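Local structure of NAD nucleotidase (Haemophilus influenzae, 3ZTV) at residues L201-S206 / T224-Y229; I18-S23 / V261-A266; L100-F105 / L158-K163; D178-A183 / N209-Q214; Y245-E250 / G272-K277. The protein hydrolyses NAD to nicotinamide riboside and adenosine in the periplasm, acting as both a pyrophosphatase and a 5'-nucleotidase with a broad range of nucleotide substrates. All blocks are in the same frame, centred on the assembly; numbering follows the deposited sequence.

Contact 1 (L201-S206 / T224-Y229); sequences LSHAGS and TGDSHY. With ZN (zinc ion), chain B.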
# COMPACT_ATOMS: atom_id res chain seq x y z
N LEU A 201 3.14 12.97 14.27
CA LEU A 201 2.05 13.93 14.40
C LEU A 201 1.05 13.58 13.30
O LEU A 201 1.26 13.90 12.12
CB LEU A 201 2.59 15.35 14.23
CG LEU A 201 1.60 16.50 14.40
CD1 LEU A 201 0.91 16.47 15.77
CD2 LEU A 201 2.29 17.84 14.18
N SER A 202 0.01 12.85 13.67
CA SER A 202 -0.82 12.12 12.71
C SER A 202 -2.32 12.39 12.81
O SER A 202 -2.96 12.10 13.81
CB SER A 202 -0.60 10.62 12.84
OG SER A 202 -1.55 9.91 12.07
N HIS A 203 -2.85 12.93 11.70
CA HIS A 203 -4.29 13.09 11.51
C HIS A 203 -4.96 11.82 10.96
O HIS A 203 -6.04 11.89 10.35
CB HIS A 203 -4.65 14.27 10.59
CG HIS A 203 -5.96 14.91 10.94
ND1 HIS A 203 -7.18 14.60 10.36
CD2 HIS A 203 -6.24 15.83 11.89
CE1 HIS A 203 -8.13 15.32 10.93
NE2 HIS A 203 -7.58 16.07 11.86
N ALA A 204 -4.34 10.66 11.17
CA ALA A 204 -4.93 9.41 10.67
C ALA A 204 -6.13 8.94 11.47
O ALA A 204 -6.84 8.03 11.02
CB ALA A 204 -3.88 8.30 10.60
N GLY A 205 -6.37 9.54 12.63
CA GLY A 205 -7.41 9.10 13.54
C GLY A 205 -6.93 8.08 14.57
O GLY A 205 -5.94 7.35 14.33
N SER A 206 -7.63 7.99 15.69
CA SER A 206 -7.22 7.06 16.75
C SER A 206 -7.11 5.62 16.28
O SER A 206 -6.14 4.93 16.62
CB SER A 206 -8.16 7.17 17.96
OG SER A 206 -7.90 8.34 18.70
N THR A 224 -2.33 12.60 18.07
CA THR A 224 -3.44 12.24 17.19
C THR A 224 -4.43 13.37 16.89
O THR A 224 -4.75 14.19 17.76
CB THR A 224 -4.22 11.07 17.81
OG1 THR A 224 -3.35 9.93 17.92
CG2 THR A 224 -5.44 10.67 17.02
N GLY A 225 -4.92 13.36 15.65
CA GLY A 225 -6.12 14.09 15.27
C GLY A 225 -7.05 13.25 14.42
O GLY A 225 -6.70 12.14 14.02
N ASP A 226 -8.23 13.81 14.18
CA ASP A 226 -9.30 13.31 13.29
C ASP A 226 -10.49 12.67 13.97
O ASP A 226 -11.62 12.84 13.50
CB ASP A 226 -8.82 12.41 12.14
CG ASP A 226 -9.92 12.19 11.09
OD1 ASP A 226 -10.36 13.15 10.44
OD2 ASP A 226 -10.36 11.03 10.90
N SER A 227 -10.25 11.91 15.04
CA SER A 227 -11.32 11.19 15.72
C SER A 227 -12.09 12.03 16.75
O SER A 227 -13.20 11.67 17.13
CB SER A 227 -10.79 9.90 16.35
OG SER A 227 -9.44 10.02 16.84
N HIS A 228 -11.51 13.15 17.20
CA HIS A 228 -12.18 14.06 18.14
C HIS A 228 -12.42 13.40 19.52
O HIS A 228 -13.29 13.83 20.29
CB HIS A 228 -13.54 14.53 17.59
CG HIS A 228 -13.50 15.49 16.43
ND1 HIS A 228 -12.48 15.59 15.50
CD2 HIS A 228 -14.44 16.39 16.03
CE1 HIS A 228 -12.79 16.52 14.61
NE2 HIS A 228 -13.97 17.02 14.92
N TYR A 229 -11.66 12.36 19.86
CA TYR A 229 -11.85 11.67 21.14
C TYR A 229 -11.23 12.42 22.30
O TYR A 229 -10.07 12.87 22.24
CB TYR A 229 -11.21 10.28 21.11
CG TYR A 229 -11.85 9.26 20.20
CD1 TYR A 229 -13.13 9.43 19.69
CD2 TYR A 229 -11.16 8.10 19.87
CE1 TYR A 229 -13.70 8.47 18.86
CE2 TYR A 229 -11.73 7.13 19.06
CZ TYR A 229 -12.99 7.32 18.55
OH TYR A 229 -13.55 6.36 17.73
ZN ZN B . -10.20 15.29 10.55
O HOH W 1 -9.63 8.92 9.27
O HOH W 2 -11.86 15.31 11.68

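Contact 2 (I18-S23 / V261-A266); sequences INDHHS and VMEGWA. With ZN (zinc ion), chain C.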
# COMPACT_ATOMS: atom_id res chain seq x y z
N ILE A 18 -2.82 20.36 20.68
CA ILE A 18 -4.25 20.43 20.38
C ILE A 18 -4.52 19.79 19.01
O ILE A 18 -3.58 19.50 18.24
CB ILE A 18 -4.83 21.88 20.39
CG1 ILE A 18 -4.42 22.70 19.15
CG2 ILE A 18 -4.44 22.62 21.65
CD1 ILE A 18 -5.25 23.98 18.98
N ASN A 19 -5.80 19.60 18.68
CA ASN A 19 -6.16 19.05 17.37
C ASN A 19 -7.60 19.41 17.06
O ASN A 19 -8.41 19.62 17.97
CB ASN A 19 -6.02 17.52 17.37
CG ASN A 19 -6.92 16.86 18.40
OD1 ASN A 19 -8.04 16.41 18.10
ND2 ASN A 19 -6.44 16.81 19.63
N ASP A 20 -7.92 19.50 15.77
CA ASP A 20 -9.32 19.57 15.34
C ASP A 20 -10.06 20.77 15.94
O ASP A 20 -11.21 20.67 16.39
CB ASP A 20 -10.05 18.27 15.65
CG ASP A 20 -9.53 17.10 14.83
OD1 ASP A 20 -9.98 16.90 13.67
OD2 ASP A 20 -8.64 16.38 15.33
N HIS A 21 -9.40 21.92 15.96
CA HIS A 21 -10.11 23.10 16.46
C HIS A 21 -11.23 23.59 15.53
O HIS A 21 -12.17 24.23 15.99
CB HIS A 21 -9.17 24.22 16.96
CG HIS A 21 -8.70 25.19 15.92
ND1 HIS A 21 -7.49 25.06 15.26
CD2 HIS A 21 -9.23 26.37 15.51
CE1 HIS A 21 -7.32 26.09 14.45
NE2 HIS A 21 -8.36 26.90 14.59
N HIS A 22 -11.15 23.24 14.24
CA HIS A 22 -12.27 23.46 13.31
C HIS A 22 -12.82 24.90 13.36
O HIS A 22 -14.04 25.11 13.40
CB HIS A 22 -13.37 22.45 13.57
CG HIS A 22 -13.10 21.09 12.99
ND1 HIS A 22 -13.24 20.79 11.65
CD2 HIS A 22 -12.73 19.93 13.59
CE1 HIS A 22 -12.94 19.52 11.44
NE2 HIS A 22 -12.64 18.97 12.61
N SER A 23 -11.92 25.86 13.42
CA SER A 23 -12.30 27.27 13.39
C SER A 23 -13.12 27.74 14.59
O SER A 23 -13.79 28.78 14.51
CB SER A 23 -13.00 27.62 12.06
OG SER A 23 -12.15 27.37 10.96
N VAL A 261 0.04 6.88 22.58
CA VAL A 261 -0.90 7.48 21.63
C VAL A 261 -1.90 8.35 22.39
O VAL A 261 -2.46 7.91 23.40
CB VAL A 261 -1.69 6.38 20.89
CG1 VAL A 261 -2.72 6.97 19.93
CG2 VAL A 261 -0.75 5.40 20.18
N MET A 262 -2.14 9.57 21.93
CA MET A 262 -3.13 10.41 22.60
C MET A 262 -3.70 11.48 21.68
O MET A 262 -3.02 11.96 20.78
CB MET A 262 -2.56 11.04 23.88
CG MET A 262 -1.57 12.16 23.67
SD MET A 262 0.04 11.65 23.04
CE MET A 262 0.95 13.16 23.33
N GLU A 263 -4.96 11.85 21.94
CA GLU A 263 -5.67 12.93 21.24
C GLU A 263 -6.13 13.94 22.29
O GLU A 263 -6.10 13.65 23.51
CB GLU A 263 -6.86 12.36 20.48
CG GLU A 263 -7.49 13.29 19.46
CD GLU A 263 -8.43 12.59 18.50
OE1 GLU A 263 -8.97 11.52 18.83
OE2 GLU A 263 -8.63 13.11 17.39
N GLY A 264 -6.55 15.12 21.82
CA GLY A 264 -6.97 16.21 22.69
C GLY A 264 -8.39 16.69 22.42
O GLY A 264 -8.66 17.90 22.31
N TRP A 265 -9.32 15.75 22.33
CA TRP A 265 -10.74 16.07 22.11
C TRP A 265 -10.89 16.86 20.80
O TRP A 265 -10.38 16.41 19.77
CB TRP A 265 -11.32 16.81 23.33
CG TRP A 265 -12.80 16.61 23.54
CD1 TRP A 265 -13.64 15.82 22.82
CD2 TRP A 265 -13.61 17.21 24.57
NE1 TRP A 265 -14.92 15.90 23.32
CE2 TRP A 265 -14.92 16.74 24.40
CE3 TRP A 265 -13.33 18.09 25.63
CZ2 TRP A 265 -15.97 17.14 25.24
CZ3 TRP A 265 -14.37 18.48 26.45
CH2 TRP A 265 -15.68 18.01 26.25
N ALA A 266 -11.57 18.01 20.81
CA ALA A 266 -11.71 18.84 19.61
C ALA A 266 -12.22 20.22 20.00
O ALA A 266 -12.48 20.50 21.17
CB ALA A 266 -12.65 18.18 18.60
ZN ZN C . -11.75 17.06 12.76
O HOH W 3 -7.51 20.22 21.40
O HOH W 2 -11.86 15.31 11.68

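Contact 3 (L100-F105 / L158-K163); sequences LGNHEF and LDTVNK. With ZN (zinc ion), chain B.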
# COMPACT_ATOMS: atom_id res chain seq x y z
N LEU A 100 -1.25 18.50 8.31
CA LEU A 100 -2.49 18.59 7.55
C LEU A 100 -3.52 17.56 7.98
O LEU A 100 -3.19 16.38 8.17
CB LEU A 100 -2.21 18.42 6.04
CG LEU A 100 -1.21 19.38 5.41
CD1 LEU A 100 -0.96 18.97 3.97
CD2 LEU A 100 -1.73 20.82 5.50
N GLY A 101 -4.76 18.01 8.15
CA GLY A 101 -5.88 17.11 8.32
C GLY A 101 -6.64 16.89 7.03
O GLY A 101 -6.12 17.16 5.92
N ASN A 102 -7.86 16.37 7.16
CA ASN A 102 -8.69 16.12 6.00
C ASN A 102 -9.43 17.37 5.55
O ASN A 102 -9.53 17.64 4.35
CB ASN A 102 -9.67 14.94 6.20
CG ASN A 102 -10.54 15.08 7.44
OD1 ASN A 102 -10.04 15.37 8.51
ND2 ASN A 102 -11.83 14.85 7.30
N HIS A 103 -9.92 18.15 6.50
CA HIS A 103 -10.69 19.34 6.14
C HIS A 103 -9.84 20.47 5.58
O HIS A 103 -10.36 21.41 4.98
CB HIS A 103 -11.54 19.83 7.31
CG HIS A 103 -12.74 18.99 7.56
ND1 HIS A 103 -12.76 17.93 8.44
CD2 HIS A 103 -13.99 19.05 7.03
CE1 HIS A 103 -13.96 17.38 8.46
NE2 HIS A 103 -14.72 18.04 7.60
N GLU A 104 -8.52 20.38 5.73
CA GLU A 104 -7.64 21.34 5.09
C GLU A 104 -7.83 21.38 3.57
O GLU A 104 -7.49 22.38 2.93
CB GLU A 104 -6.17 21.05 5.45
CG GLU A 104 -5.64 21.85 6.64
CD GLU A 104 -6.25 21.48 7.97
OE1 GLU A 104 -6.27 20.27 8.30
OE2 GLU A 104 -6.70 22.37 8.71
N PHE A 105 -8.39 20.32 3.00
CA PHE A 105 -8.63 20.25 1.55
C PHE A 105 -10.09 20.51 1.13
O PHE A 105 -10.42 20.35 -0.04
CB PHE A 105 -8.15 18.90 1.00
CG PHE A 105 -6.65 18.76 0.98
CD1 PHE A 105 -5.91 19.29 -0.06
CD2 PHE A 105 -5.98 18.11 2.02
CE1 PHE A 105 -4.53 19.17 -0.08
CE2 PHE A 105 -4.60 17.99 2.00
CZ PHE A 105 -3.87 18.51 0.94
N LEU A 158 1.61 13.20 9.23
CA LEU A 158 0.83 12.17 8.53
C LEU A 158 -0.65 12.56 8.46
O LEU A 158 -1.20 13.08 9.44
CB LEU A 158 0.97 10.82 9.24
CG LEU A 158 0.75 9.54 8.42
CD1 LEU A 158 1.91 9.29 7.47
CD2 LEU A 158 0.58 8.33 9.36
N ASP A 159 -1.30 12.26 7.33
CA ASP A 159 -2.73 12.54 7.15
C ASP A 159 -3.52 11.27 6.90
O ASP A 159 -2.98 10.25 6.46
CB ASP A 159 -2.92 13.47 5.96
CG ASP A 159 -4.15 14.38 6.07
OD1 ASP A 159 -5.05 14.17 6.93
OD2 ASP A 159 -4.23 15.33 5.25
N THR A 160 -4.80 11.33 7.22
CA THR A 160 -5.73 10.29 6.82
C THR A 160 -5.90 10.31 5.29
O THR A 160 -5.99 11.38 4.68
CB THR A 160 -7.07 10.44 7.56
OG1 THR A 160 -7.89 9.30 7.29
CG2 THR A 160 -7.80 11.76 7.21
N VAL A 161 -5.91 9.13 4.66
CA VAL A 161 -5.90 9.03 3.20
C VAL A 161 -7.29 8.96 2.58
O VAL A 161 -7.73 9.92 1.93
CB VAL A 161 -5.00 7.87 2.71
CG1 VAL A 161 -5.13 7.70 1.21
CG2 VAL A 161 -3.54 8.13 3.10
N ASN A 162 -7.98 7.84 2.75
CA ASN A 162 -9.27 7.64 2.09
C ASN A 162 -10.28 8.75 2.41
O ASN A 162 -10.97 9.25 1.53
CB ASN A 162 -9.88 6.27 2.46
CG ASN A 162 -9.08 5.10 1.90
OD1 ASN A 162 -8.32 5.24 0.95
ND2 ASN A 162 -9.29 3.93 2.49
N LYS A 163 -10.36 9.13 3.68
CA LYS A 163 -11.30 10.17 4.09
C LYS A 163 -11.04 11.50 3.36
O LYS A 163 -11.98 12.20 2.96
CB LYS A 163 -11.25 10.36 5.61
CG LYS A 163 -12.22 11.40 6.12
CD LYS A 163 -12.19 11.50 7.64
CE LYS A 163 -12.78 10.27 8.31
NZ LYS A 163 -12.97 10.50 9.78
ZN ZN B . -10.20 15.29 10.55
O HOH W 2 -11.86 15.31 11.68

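Contact 4 (D178-A183 / N209-Q214); sequences DEIATA and NIEIAQ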
# COMPACT_ATOMS: atom_id res chain seq x y z
N ASP A 178 -0.18 5.33 1.64
CA ASP A 178 -0.66 4.56 2.78
C ASP A 178 -0.06 5.01 4.11
O ASP A 178 1.16 5.21 4.22
CB ASP A 178 -0.35 3.08 2.57
CG ASP A 178 -0.88 2.22 3.69
OD1 ASP A 178 -2.12 2.07 3.79
OD2 ASP A 178 -0.06 1.68 4.45
N GLU A 179 -0.92 5.17 5.11
CA GLU A 179 -0.50 5.63 6.43
C GLU A 179 0.53 4.72 7.10
O GLU A 179 1.57 5.19 7.56
CB GLU A 179 -1.71 5.79 7.37
CG GLU A 179 -2.80 6.80 6.91
CD GLU A 179 -3.95 6.16 6.13
OE1 GLU A 179 -3.74 5.09 5.50
OE2 GLU A 179 -5.07 6.74 6.15
N ILE A 180 0.23 3.42 7.18
CA ILE A 180 1.15 2.47 7.82
C ILE A 180 2.48 2.38 7.08
O ILE A 180 3.55 2.48 7.69
CB ILE A 180 0.50 1.07 7.95
CG1 ILE A 180 -0.64 1.12 8.97
CG2 ILE A 180 1.54 0.01 8.32
CD1 ILE A 180 -1.49 -0.13 9.03
N ALA A 181 2.44 2.20 5.76
CA ALA A 181 3.69 2.10 5.01
C ALA A 181 4.53 3.36 5.15
O ALA A 181 5.74 3.31 5.37
CB ALA A 181 3.44 1.79 3.54
N THR A 182 3.90 4.52 5.03
CA THR A 182 4.66 5.76 5.13
C THR A 182 5.31 5.90 6.51
O THR A 182 6.48 6.29 6.62
CB THR A 182 3.80 7.01 4.81
OG1 THR A 182 3.29 6.92 3.47
CG2 THR A 182 4.62 8.29 4.99
N ALA A 183 4.54 5.63 7.55
CA ALA A 183 5.08 5.71 8.91
C ALA A 183 6.31 4.81 9.08
O ALA A 183 7.33 5.25 9.60
CB ALA A 183 4.01 5.38 9.95
N ASN A 209 -3.99 5.18 14.12
CA ASN A 209 -2.80 5.43 14.93
C ASN A 209 -2.52 4.30 15.95
O ASN A 209 -1.35 3.99 16.23
CB ASN A 209 -2.87 6.79 15.63
CG ASN A 209 -2.69 7.95 14.68
OD1 ASN A 209 -2.23 7.76 13.54
ND2 ASN A 209 -3.00 9.15 15.14
N ILE A 210 -3.58 3.71 16.51
CA ILE A 210 -3.44 2.54 17.37
C ILE A 210 -2.89 1.35 16.58
O ILE A 210 -2.04 0.60 17.07
CB ILE A 210 -4.79 2.23 18.06
CG1 ILE A 210 -5.09 3.31 19.10
CG2 ILE A 210 -4.76 0.85 18.71
CD1 ILE A 210 -6.53 3.33 19.59
N GLU A 211 -3.37 1.17 15.35
CA GLU A 211 -2.81 0.15 14.47
C GLU A 211 -1.32 0.39 14.19
O GLU A 211 -0.51 -0.54 14.25
CB GLU A 211 -3.60 0.08 13.16
CG GLU A 211 -3.28 -1.11 12.29
CD GLU A 211 -4.06 -1.12 10.98
OE1 GLU A 211 -4.67 -0.09 10.63
OE2 GLU A 211 -4.04 -2.16 10.29
N ILE A 212 -0.95 1.63 13.88
CA ILE A 212 0.44 1.97 13.66
C ILE A 212 1.30 1.63 14.88
O ILE A 212 2.39 1.03 14.75
CB ILE A 212 0.60 3.46 13.25
CG1 ILE A 212 -0.00 3.70 11.86
CG2 ILE A 212 2.05 3.89 13.30
CD1 ILE A 212 -0.10 5.18 11.46
N ALA A 213 0.81 1.99 16.07
CA ALA A 213 1.54 1.71 17.30
C ALA A 213 1.87 0.22 17.45
O ALA A 213 2.94 -0.14 17.93
CB ALA A 213 0.76 2.20 18.51
N GLN A 214 0.95 -0.64 17.00
CA GLN A 214 1.10 -2.08 17.19
C GLN A 214 1.80 -2.78 16.04
O GLN A 214 2.27 -3.91 16.19
CB GLN A 214 -0.25 -2.72 17.45
CG GLN A 214 -0.89 -2.26 18.75
CD GLN A 214 -2.29 -2.79 18.93
OE1 GLN A 214 -3.24 -2.24 18.37
NE2 GLN A 214 -2.43 -3.87 19.69

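Contact 5 (Y245-E250 / G272-K277); sequences YEYPLE and GDLGVK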
# COMPACT_ATOMS: atom_id res chain seq x y z
N TYR A 245 -10.79 7.16 26.17
CA TYR A 245 -9.60 6.42 26.55
C TYR A 245 -8.86 7.17 27.64
O TYR A 245 -9.08 8.37 27.82
CB TYR A 245 -8.65 6.31 25.36
CG TYR A 245 -9.14 5.46 24.21
CD1 TYR A 245 -9.46 4.12 24.41
CD2 TYR A 245 -9.22 5.97 22.92
CE1 TYR A 245 -9.88 3.33 23.36
CE2 TYR A 245 -9.63 5.18 21.86
CZ TYR A 245 -9.96 3.87 22.08
OH TYR A 245 -10.37 3.09 21.02
N GLU A 246 -7.97 6.48 28.35
CA GLU A 246 -7.06 7.13 29.28
C GLU A 246 -6.00 7.95 28.55
O GLU A 246 -5.51 7.55 27.48
CB GLU A 246 -6.39 6.08 30.18
CG GLU A 246 -5.63 6.63 31.37
CD GLU A 246 -6.53 7.13 32.49
OE1 GLU A 246 -7.71 6.74 32.55
OE2 GLU A 246 -6.04 7.92 33.31
N TYR A 247 -5.64 9.10 29.12
CA TYR A 247 -4.59 9.94 28.57
C TYR A 247 -3.24 9.56 29.18
O TYR A 247 -3.04 9.75 30.38
CB TYR A 247 -4.90 11.42 28.89
CG TYR A 247 -3.93 12.37 28.23
CD1 TYR A 247 -2.73 12.71 28.85
CD2 TYR A 247 -4.18 12.90 26.97
CE1 TYR A 247 -1.80 13.53 28.24
CE2 TYR A 247 -3.28 13.74 26.35
CZ TYR A 247 -2.08 14.04 26.99
OH TYR A 247 -1.15 14.86 26.39
N PRO A 248 -2.31 8.98 28.39
CA PRO A 248 -2.35 8.48 27.02
C PRO A 248 -2.63 6.98 27.03
O PRO A 248 -2.63 6.36 28.10
CB PRO A 248 -0.91 8.70 26.55
CG PRO A 248 -0.11 8.32 27.78
CD PRO A 248 -0.94 8.87 28.94
N LEU A 249 -2.86 6.40 25.86
CA LEU A 249 -2.82 4.96 25.66
C LEU A 249 -1.37 4.49 25.48
O LEU A 249 -0.52 5.26 25.03
CB LEU A 249 -3.62 4.57 24.42
CG LEU A 249 -5.14 4.72 24.54
CD1 LEU A 249 -5.79 4.43 23.19
CD2 LEU A 249 -5.67 3.78 25.63
N GLU A 250 -1.12 3.24 25.84
CA GLU A 250 0.21 2.64 25.70
C GLU A 250 0.13 1.27 25.05
O GLU A 250 -0.71 0.46 25.42
CB GLU A 250 0.89 2.50 27.08
CG GLU A 250 2.29 1.89 27.00
CD GLU A 250 2.96 1.69 28.35
OE1 GLU A 250 2.50 2.26 29.36
OE2 GLU A 250 3.97 0.96 28.38
N GLY A 272 -3.47 19.13 25.64
CA GLY A 272 -2.84 17.93 26.17
C GLY A 272 -1.42 18.23 26.60
O GLY A 272 -0.71 19.00 25.97
N ASP A 273 -1.00 17.59 27.69
CA ASP A 273 0.26 17.89 28.38
C ASP A 273 0.88 16.55 28.79
O ASP A 273 0.41 15.89 29.72
CB ASP A 273 -0.14 18.74 29.60
CG ASP A 273 1.00 19.04 30.57
OD1 ASP A 273 2.14 18.59 30.38
OD2 ASP A 273 0.70 19.74 31.57
N LEU A 274 1.90 16.11 28.03
CA LEU A 274 2.55 14.81 28.24
C LEU A 274 4.05 15.01 28.41
O LEU A 274 4.74 15.42 27.48
CB LEU A 274 2.27 13.84 27.07
CG LEU A 274 2.68 12.39 27.31
CD1 LEU A 274 1.69 11.75 28.27
CD2 LEU A 274 2.75 11.58 26.02
N GLY A 275 4.54 14.71 29.61
CA GLY A 275 5.97 14.73 29.88
C GLY A 275 6.56 13.38 29.56
O GLY A 275 6.06 12.34 30.02
N VAL A 276 7.61 13.39 28.76
CA VAL A 276 8.24 12.16 28.28
C VAL A 276 9.73 12.16 28.56
O VAL A 276 10.44 13.10 28.18
CB VAL A 276 8.04 11.97 26.77
CG1 VAL A 276 8.71 10.67 26.31
CG2 VAL A 276 6.56 11.99 26.40
N LYS A 277 10.22 11.10 29.20
CA LYS A 277 11.65 10.90 29.35
C LYS A 277 12.09 9.81 28.38
O LYS A 277 11.45 8.76 28.28
CB LYS A 277 12.02 10.53 30.79
CG LYS A 277 13.53 10.30 30.96
CD LYS A 277 13.92 10.08 32.41
CE LYS A 277 15.43 9.86 32.52
NZ LYS A 277 15.90 9.81 33.93

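Contact 1 (L201-S206 / T224-Y229)
Ser206 and Ser227 meet hydroxyl to hydroxyl, OG to OG at 2.9 Å, and Ser227 OG also accepts the backbone N-H of Ser206 at 3.0 Å from N to OG. Serine suits position 227 because its short hydroxyl serves an N-H of a first helical turn, right after the N-cap Gly205, that has no carbonyl of its own helix to bind. Ser206 OG lies anti to its carbonyl carbon, beside the backbone N, which also brings it 3.5 Å from CD2 of Tyr229, oblique to that ring. Beyond the two segments, Tyr231 bonds Ser206 OG and Glu263 OE1 bonds Ser227 OG. Thr224 CG2 packs against Ser206 N and OG.

The backbones leave two adjacent parallel strands: Gly225 N donates to Ser202 O at 3.0 Å, with 160° at the hydrogen. From these strand ends hang the metal-binding loops, as expected of a calcineurin-like phosphoesterase. Asp226 swings CG anti to its backbone N (chi1 -167°), placing OD1 on the zinc at 2.1 Å, while a water donates to Asp226 OD2, its oxygen 2.8 Å away, and Lys163 forms a salt bridge with OD2. The side chains of His203 and Asp226 cross at about a right angle, with ring and carboxylate planes 63° apart. Gly225, lacking a side chain, lets one face of the imidazole settle on the backbone, Asp226 N standing 3.3 Å above the ring plane. His203, next to Asp20, is probably a ligand of this zinc too, though its modelled ring orientation is doubtful. Gly205 has backbone angles that favour glycine.

Contact 2 (I18-S23 / V261-A266)
The Asp-x-His metal motif at the end of the first strand of the phosphoesterase domain carries Asp20, which rests here against Ala266, just beyond strand 258-263. Ala266 CB lies 3.6 Å from Asp20 O and 3.9 Å from Asp20 CB, and its small methyl allows this close fit beside a metal ligand. Asp20 CG sits anti to its carbonyl carbon (chi1 -66°), directing OD1 to the zinc at 2.0 Å. His22 adds NE2 at 2.1 Å from the same zinc, with the metal-bound water in the plane of its ring at the edge, and Asp70 supplies a further ligand.

The second oxygen of Asp20 faces another acid: OD2 is 3.9 Å from Glu263 OE2, the two side chains crossing at about a right angle and their carboxylate planes 67° apart. Donors probably ease the repulsion, since Asp226 N binds Asp20 OD2, His228 N binds Glu263 OE2, and Tyr229 N serves Glu263 OE1. Glu263 is thereby tied to the loop that carries Asp226, a ligand of the other zinc, and so probably steadies it. Asn19 lies against the Glu263 side chain, crossing it at about a right angle, and against the Gly264-Trp265 backbone. A water accepts from Asn19 N and donates to Gly264 O, 2.7 Å from its oxygen. Acid and imidazole ligands on one short loop after a strand are typical of the dinuclear metallophosphoesterase site.

Contact 3 (L100-F105 / L158-K163)
Asp159 OD2 lies 2.7 Å from Gly101 O across the contact. With CG anti to its backbone N (chi1 -151°), Asp159 brings its carboxylate to the Leu100-Gly101 backbone, where OD1 is 3.1 Å from Leu100 O. The Gly101 backbone is fixed there by Glu104, whose OE1 is gripped twice, by Gly101 N at 2.7 Å and by Asp70 N. Asp159 OD2 also lies at the edge of the Phe105 ring, near its plane, 4.2 Å from CE2. Glycine at 101 leaves room for Glu104 to fold back onto its N-H.

Next in the chain, Asn102 binds the zinc through OD1 at 2.0 Å; an amide oxygen offers the metal a neutral ligand among carboxylates. Its CG stands between backbone N and carbonyl carbon (chi1 54°), turning the amide to the metal while CB packs against Thr160 CG2 at 3.8 Å. Lys163 passes its aliphatic stem across the amide at a slant, CD 3.9 Å from Asn102 CG, then bends at chi3 to lead NZ toward Asp226 on the other zinc-binding loop. This long side chain therefore serves both as apolar wall and as counter-charge beside the metal.

Gly101 to Glu104 form the Gly-Asn-His-Glu signature of metallophosphoesterases. The signature loop runs from strand 97-99 to helix 108-116 and sits against the turn linking strand 151-159 to helix 162-167, with His103 edge-to-face on His22 and Asp159 touching His203 of strand 198-203.

Contact 4 (D178-A183 / N209-Q214)
Helices 179-191 and 206-215 pass at 10.1 Å between the axes of their facing segments, with a crossing angle of -44°, and Ile180 and Ile212 stand opposite each other. They are successive helices of a beta-alpha-beta arrangement, covering the parallel strands 151-159, 198-203 and 221-224 of the phosphoesterase domain.

The two isoleucines slide past each other in opposite directions, CG1 of Ile180 lying 3.9 Å from CG1 of Ile212. Ile212 CG2 turns instead to Ala183 CB, at 4.2 Å, where the small methyl of alanine packs on the side nearer the sheet. On the outer side Ile180 CD1 meets the end of Glu211, 3.4 Å from its CD and almost as near both oxygens. Glu211 reaches there fully extended, CG anti to the backbone N (chi1 -169°), its chain crossing Ile180 at about a right angle. Salt bridges to Lys208 and Lys215 probably offset the carboxylate's charge beside the methyl.

Ile185 of the second subunit packs on Thr182, placing this helix at the dimer contact. Asp178 caps it, OD2 accepting Ala181 N at 2.9 Å, while Asp178 O is held from opposite faces of its plane by Thr182 N and Thr182 OG1.

Contact 5 (Y245-E250 / G272-K277)
Tyr247 points its ring at strand 270-278 and meets Leu274, the two side chains crossing obliquely with Tyr247 CE1 3.9 Å from Leu274 CD1. The tyrosine holds CG anti to its backbone N (chi1 -174°), which carries the phenol out to the Gly272-Asp273 peptide. There OH lies 3.4 Å from Gly272 C and 3.6 Å from Leu274 CB. Gly272, with no side chain, leaves room for that oxygen.

Pro248 follows through a cis peptide bond, and the kink brings its ring round beside the same leucine, at about a right angle to it. Pro248 CG is 3.9 Å from Leu274 CD1, so this one methyl is shared by the aromatic and the proline ring. Leu274 turns to them with CG anti to the backbone N (chi1 -169°), its branched end well shaped to fill the corner between two rigid rings. Met262 of strand 258-263 packs on all three.

The loop leading into strand 249-252 of one sheet packs here on strand 270-278 of the other. Although Tyr247 OH comes within 3.0 Å of Asp273 N, the angle is too poor for a hydrogen bond, so between these segments the contact rests on apolar packing.

How the contacts relate
Contacts 1, 2 and 3 cluster round the dinuclear zinc site: contact 1 lies about 7 Å from contact 2 and 10 Å from contact 3, centre to centre, and all three share the metal-bound water. Along the chain contact 2 encloses the rest in part, its segments 18-23 and 261-266 bracketing contacts 1, 3 and 4, while it crosses contact 5. Contact 4 lies about 12 Å from contact 1, its helices flanking strand 198-203 in sequence. Contact 5, about 23 Å from contact 3, joins the two sheets away from the metals. Ligands distant in sequence are thus gathered at the strand ends of one layered phosphoesterase domain.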